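Long-range contact in arginase (RocF) (PDB 4G3H), which probably hydrolyses L-arginine to L-ornithine and urea with the help of two manganese ions in each subunit: residues K109-H122 with C178-E191. Residues are numbered along the deposited sequence; the frame is centred on the assembly and turned at random.
With MN (manganese (II) ion), chain E; MN (manganese (II) ion), chain F.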
loop_
_atom_site.group_PDB
_atom_site.type_symbol
_atom_site.label_atom_id
_atom_site.label_comp_id
_atom_site.label_asym_id
_atom_site.label_seq_id
_atom_site.Cartn_x
_atom_site.Cartn_y
_atom_site.Cartn_z
ATOM N N LYS A 109 12.367 -13.864 1.352
ATOM C CA LYS A 109 12.193 -13.046 2.546
ATOM C C LYS A 109 11.765 -11.681 2.001
ATOM O O LYS A 109 12.461 -11.087 1.174
ATOM C CB LYS A 109 13.506 -12.928 3.326
ATOM C CG LYS A 109 13.372 -12.137 4.621
ATOM C CD LYS A 109 14.666 -12.139 5.421
ATOM C CE LYS A 109 14.555 -11.275 6.678
ATOM N NZ LYS A 109 13.529 -11.766 7.639
ATOM N N ILE A 110 10.620 -11.191 2.464
ATOM C CA ILE A 110 10.077 -9.933 1.972
ATOM C C ILE A 110 10.144 -8.759 2.934
ATOM O O ILE A 110 9.809 -8.882 4.112
ATOM C CB ILE A 110 8.600 -10.123 1.549
ATOM C CG1 ILE A 110 8.509 -11.224 0.493
ATOM C CG2 ILE A 110 8.024 -8.818 1.010
ATOM C CD1 ILE A 110 7.095 -11.698 0.221
ATOM N N GLY A 111 10.581 -7.617 2.413
ATOM C CA GLY A 111 10.656 -6.412 3.215
ATOM C C GLY A 111 9.519 -5.508 2.784
ATOM O O GLY A 111 9.091 -5.564 1.627
ATOM N N ILE A 112 9.029 -4.672 3.698
ATOM C CA ILE A 112 7.925 -3.767 3.393
ATOM C C ILE A 112 8.238 -2.308 3.728
ATOM O O ILE A 112 8.621 -1.992 4.844
ATOM C CB ILE A 112 6.652 -4.159 4.181
ATOM C CG1 ILE A 112 6.291 -5.618 3.911
ATOM C CG2 ILE A 112 5.489 -3.262 3.779
ATOM C CD1 ILE A 112 5.167 -6.132 4.786
ATOM N N LEU A 113 8.080 -1.425 2.750
ATOM C CA LEU A 113 8.295 0.003 2.966
ATOM C C LEU A 113 6.868 0.510 3.006
ATOM O O LEU A 113 6.157 0.447 2.000
ATOM C CB LEU A 113 9.064 0.628 1.798
ATOM C CG LEU A 113 10.500 0.117 1.620
ATOM C CD1 LEU A 113 11.101 0.659 0.331
ATOM C CD2 LEU A 113 11.344 0.524 2.829
ATOM N N TYR A 114 6.450 0.984 4.176
ATOM C CA TYR A 114 5.079 1.447 4.377
ATOM C C TYR A 114 5.032 2.937 4.711
ATOM O O TYR A 114 5.333 3.332 5.837
ATOM C CB TYR A 114 4.457 0.638 5.529
ATOM C CG TYR A 114 2.954 0.474 5.482
ATOM C CD1 TYR A 114 2.367 -0.482 4.653
ATOM C CD2 TYR A 114 2.122 1.246 6.288
ATOM C CE1 TYR A 114 0.996 -0.672 4.629
ATOM C CE2 TYR A 114 0.731 1.064 6.271
ATOM C CZ TYR A 114 0.179 0.096 5.437
ATOM O OH TYR A 114 -1.180 -0.121 5.417
ATOM N N LEU A 115 4.654 3.759 3.736
ATOM C CA LEU A 115 4.571 5.206 3.933
ATOM C C LEU A 115 3.125 5.520 4.248
ATOM O O LEU A 115 2.250 5.366 3.394
ATOM C CB LEU A 115 5.026 5.939 2.669
ATOM C CG LEU A 115 6.530 5.837 2.384
ATOM C CD1 LEU A 115 6.892 4.395 2.044
ATOM C CD2 LEU A 115 6.896 6.774 1.225
ATOM N N ASP A 116 2.874 5.988 5.469
ATOM C CA ASP A 116 1.499 6.202 5.898
ATOM C C ASP A 116 1.452 7.028 7.184
ATOM O O ASP A 116 2.410 7.046 7.960
ATOM C CB ASP A 116 0.902 4.815 6.164
ATOM C CG ASP A 116 -0.606 4.799 6.205
ATOM O OD1 ASP A 116 -1.232 5.694 6.802
ATOM O OD2 ASP A 116 -1.168 3.846 5.648
ATOM N N ALA A 117 0.336 7.712 7.405
ATOM C CA ALA A 117 0.169 8.490 8.621
ATOM C C ALA A 117 -0.265 7.510 9.710
ATOM O O ALA A 117 -0.163 7.811 10.900
ATOM C CB ALA A 117 -0.904 9.562 8.426
ATOM N N HIS A 118 -0.736 6.334 9.285
ATOM C CA HIS A 118 -1.218 5.297 10.205
ATOM C C HIS A 118 -0.423 3.991 10.153
ATOM O O HIS A 118 0.239 3.691 9.163
ATOM C CB HIS A 118 -2.691 4.977 9.913
ATOM C CG HIS A 118 -3.548 6.189 9.720
ATOM N ND1 HIS A 118 -3.770 6.752 8.484
ATOM C CD2 HIS A 118 -4.201 6.970 10.613
ATOM C CE1 HIS A 118 -4.522 7.829 8.620
ATOM N NE2 HIS A 118 -4.797 7.985 9.903
ATOM N N ALA A 119 -0.517 3.210 11.224
ATOM C CA ALA A 119 0.171 1.927 11.317
ATOM C C ALA A 119 -0.671 0.817 10.680
ATOM O O ALA A 119 -0.144 -0.214 10.260
ATOM C CB ALA A 119 0.458 1.594 12.783
ATOM N N ASP A 120 -1.983 1.034 10.618
ATOM C CA ASP A 120 -2.906 0.062 10.027
ATOM C C ASP A 120 -2.777 -1.347 10.605
ATOM O O ASP A 120 -2.908 -2.338 9.882
ATOM C CB ASP A 120 -2.715 -0.014 8.504
ATOM C CG ASP A 120 -3.143 1.262 7.787
ATOM O OD1 ASP A 120 -3.861 2.081 8.389
ATOM O OD2 ASP A 120 -2.772 1.435 6.606
ATOM N N ILE A 121 -2.529 -1.441 11.905
ATOM C CA ILE A 121 -2.393 -2.740 12.545
ATOM C C ILE A 121 -3.719 -3.199 13.142
ATOM O O ILE A 121 -4.075 -4.374 13.063
ATOM C CB ILE A 121 -1.315 -2.697 13.649
ATOM C CG1 ILE A 121 0.066 -2.523 13.009
ATOM C CG2 ILE A 121 -1.368 -3.968 14.483
ATOM C CD1 ILE A 121 1.201 -2.332 14.000
ATOM N N HIS A 122 -4.453 -2.265 13.733
ATOM C CA HIS A 122 -5.732 -2.580 14.347
ATOM C C HIS A 122 -6.796 -1.590 13.902
ATOM O O HIS A 122 -6.564 -0.379 13.865
ATOM C CB HIS A 122 -5.610 -2.545 15.875
ATOM C CG HIS A 122 -4.797 -3.667 16.446
ATOM N ND1 HIS A 122 -4.079 -3.542 17.616
ATOM C CD2 HIS A 122 -4.595 -4.934 16.013
ATOM C CE1 HIS A 122 -3.467 -4.683 17.878
ATOM N NE2 HIS A 122 -3.763 -5.545 16.921
ATOM N N CYS A 178 11.298 -6.295 9.448
ATOM C CA CYS A 178 11.513 -5.943 8.051
ATOM C C CYS A 178 10.359 -5.108 7.479
ATOM O O CYS A 178 10.242 -4.911 6.264
ATOM C CB CYS A 178 11.743 -7.213 7.235
ATOM S SG CYS A 178 13.273 -8.065 7.741
ATOM N N LEU A 179 9.503 -4.631 8.376
ATOM C CA LEU A 179 8.387 -3.767 8.021
ATOM C C LEU A 179 8.906 -2.418 8.482
ATOM O O LEU A 179 9.250 -2.257 9.653
ATOM C CB LEU A 179 7.125 -4.151 8.807
ATOM C CG LEU A 179 6.049 -3.071 9.024
ATOM C CD1 LEU A 179 5.508 -2.558 7.694
ATOM C CD2 LEU A 179 4.915 -3.653 9.861
ATOM N N VAL A 180 8.997 -1.460 7.567
ATOM C CA VAL A 180 9.506 -0.146 7.928
ATOM C C VAL A 180 8.456 0.940 7.729
ATOM O O VAL A 180 8.021 1.214 6.607
ATOM C CB VAL A 180 10.769 0.203 7.105
ATOM C CG1 VAL A 180 11.374 1.513 7.606
ATOM C CG2 VAL A 180 11.787 -0.930 7.204
ATOM N N TYR A 181 8.053 1.555 8.834
ATOM C CA TYR A 181 7.048 2.612 8.809
ATOM C C TYR A 181 7.670 3.983 8.574
ATOM O O TYR A 181 8.699 4.312 9.156
ATOM C CB TYR A 181 6.290 2.650 10.135
ATOM C CG TYR A 181 5.214 1.604 10.310
ATOM C CD1 TYR A 181 4.163 1.491 9.392
ATOM C CD2 TYR A 181 5.190 0.792 11.449
ATOM C CE1 TYR A 181 3.108 0.603 9.610
ATOM C CE2 TYR A 181 4.148 -0.093 11.678
ATOM C CZ TYR A 181 3.104 -0.183 10.760
ATOM O OH TYR A 181 2.042 -1.027 11.018
ATOM N N PHE A 182 7.025 4.787 7.737
ATOM C CA PHE A 182 7.499 6.136 7.444
ATOM C C PHE A 182 6.363 7.131 7.646
ATOM O O PHE A 182 5.314 7.009 7.014
ATOM C CB PHE A 182 7.988 6.231 5.994
ATOM C CG PHE A 182 9.194 5.378 5.695
ATOM C CD1 PHE A 182 10.481 5.870 5.907
ATOM C CD2 PHE A 182 9.042 4.082 5.202
ATOM C CE1 PHE A 182 11.602 5.086 5.629
ATOM C CE2 PHE A 182 10.156 3.290 4.923
ATOM C CZ PHE A 182 11.439 3.795 5.136
ATOM N N GLY A 183 6.574 8.105 8.530
ATOM C CA GLY A 183 5.572 9.130 8.781
ATOM C C GLY A 183 4.381 8.775 9.658
ATOM O O GLY A 183 3.451 9.576 9.791
ATOM N N VAL A 184 4.394 7.593 10.263
ATOM C CA VAL A 184 3.286 7.169 11.121
ATOM C C VAL A 184 3.117 8.132 12.297
ATOM O O VAL A 184 4.068 8.408 13.027
ATOM C CB VAL A 184 3.514 5.738 11.654
ATOM C CG1 VAL A 184 2.411 5.355 12.626
ATOM C CG2 VAL A 184 3.557 4.758 10.490
ATOM N N ARG A 185 1.901 8.634 12.487
ATOM C CA ARG A 185 1.656 9.589 13.557
ATOM C C ARG A 185 0.267 9.521 14.176
ATOM O O ARG A 185 -0.039 10.285 15.086
ATOM C CB ARG A 185 1.902 11.002 13.031
ATOM C CG ARG A 185 1.187 11.292 11.716
ATOM C CD ARG A 185 1.491 12.691 11.243
ATOM N NE ARG A 185 0.689 13.104 10.096
ATOM C CZ ARG A 185 0.882 12.707 8.840
ATOM N NH1 ARG A 185 0.086 13.165 7.885
ATOM N NH2 ARG A 185 1.862 11.862 8.534
ATOM N N SER A 186 -0.575 8.623 13.684
ATOM C CA SER A 186 -1.926 8.492 14.212
ATOM C C SER A 186 -2.193 7.018 14.452
ATOM O O SER A 186 -2.433 6.265 13.511
ATOM C CB SER A 186 -2.934 9.068 13.214
ATOM O OG SER A 186 -4.255 9.000 13.714
ATOM N N THR A 187 -2.157 6.611 15.718
ATOM C CA THR A 187 -2.352 5.210 16.073
ATOM C C THR A 187 -3.131 4.993 17.373
ATOM O O THR A 187 -3.396 5.933 18.126
ATOM C CB THR A 187 -0.990 4.525 16.250
ATOM O OG1 THR A 187 -0.271 5.188 17.297
ATOM C CG2 THR A 187 -0.176 4.604 14.967
ATOM N N GLU A 188 -3.488 3.735 17.624
ATOM C CA GLU A 188 -4.190 3.350 18.847
ATOM C C GLU A 188 -3.119 2.761 19.766
ATOM O O GLU A 188 -2.130 2.203 19.285
ATOM C CB GLU A 188 -5.239 2.273 18.562
ATOM C CG GLU A 188 -6.309 2.678 17.573
ATOM C CD GLU A 188 -7.075 3.900 18.024
ATOM O OE1 GLU A 188 -7.629 3.880 19.145
ATOM O OE2 GLU A 188 -7.121 4.884 17.255
ATOM N N GLN A 189 -3.307 2.882 21.077
ATOM C CA GLN A 189 -2.336 2.339 22.025
ATOM C C GLN A 189 -2.099 0.860 21.744
ATOM O O GLN A 189 -0.982 0.361 21.894
ATOM C CB GLN A 189 -2.828 2.510 23.467
ATOM C CG GLN A 189 -1.866 1.956 24.516
ATOM C CD GLN A 189 -0.474 2.556 24.402
ATOM O OE1 GLN A 189 -0.304 3.776 24.456
ATOM N NE2 GLN A 189 0.532 1.699 24.244
ATOM N N SER A 190 -3.152 0.162 21.335
ATOM C CA SER A 190 -3.032 -1.261 21.037
ATOM C C SER A 190 -2.052 -1.464 19.884
ATOM O O SER A 190 -1.315 -2.452 19.858
ATOM C CB SER A 190 -4.400 -1.852 20.675
ATOM O OG SER A 190 -4.924 -1.264 19.495
ATOM N N GLU A 191 -2.051 -0.533 18.930
ATOM C CA GLU A 191 -1.142 -0.619 17.794
ATOM C C GLU A 191 0.275 -0.292 18.260
ATOM O O GLU A 191 1.247 -0.928 17.836
ATOM C CB GLU A 191 -1.561 0.354 16.682
ATOM C CG GLU A 191 -2.894 0.029 16.026
ATOM C CD GLU A 191 -3.200 0.957 14.858
ATOM O OE1 GLU A 191 -3.301 2.182 15.078
ATOM O OE2 GLU A 191 -3.333 0.459 13.722
HETATM MN MN MN E . -3.146 3.320 5.377
HETATM MN MN MN F . -3.378 6.092 6.285
HETATM O O HOH W 1 -2.897 3.504 12.845
#
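I112 to L115 pair in parallel with L179 to F182 as neighbouring strands of the arginase sheet, their axes 4.8 Å apart, and the ladder closes where D116 N donates to F182 O. On one sheet face, L113 CD2 meets the F182 ring edge at CE2 (3.7 Å) and L115 CD1 reaches F182 CD2; helix 212-223 covers this side. On the other face Y114 and Y181 run side by side with ring planes 80° apart, Y114 CD2 lying in the plane of the Y181 ring at its edge, 3.5 Å from CE1. The Y181 hydroxyl continues to A119 O in a very short bond (2.5 Å), while that of Y114 meets the anti lone pair of D120 OD2. Beyond the strands, A117 O accepts from both R185 N and S186 N, and A117 CB sits over one face of the R185 guanidinium, whose NH1 hydrogen-bonds to E250 O. E191 CG is anti to its own carbonyl carbon (chi1 -66°), and the chain extends past H122 until OE2 takes I121 N (2.7 Å) and H122 N (2.9 Å), both on its anti side. Its OE1 accepts from E188 N and from a water that also joins A119 N to S186 O. H122 hydrogen-bonds through ND1 to S190 OG and through NE2 to R143 O. The loop thus gripped carries metal ligands: D116 bridges the two manganese ions, H118 ND1 (its NE2 bonded to E250 OE2) binds one and D120 OD2 the other, with D234 and D236 completing the protein ligands. Y114 is therefore a second-shell partner of D120, and E191 and Y181 probably help set the loop's path.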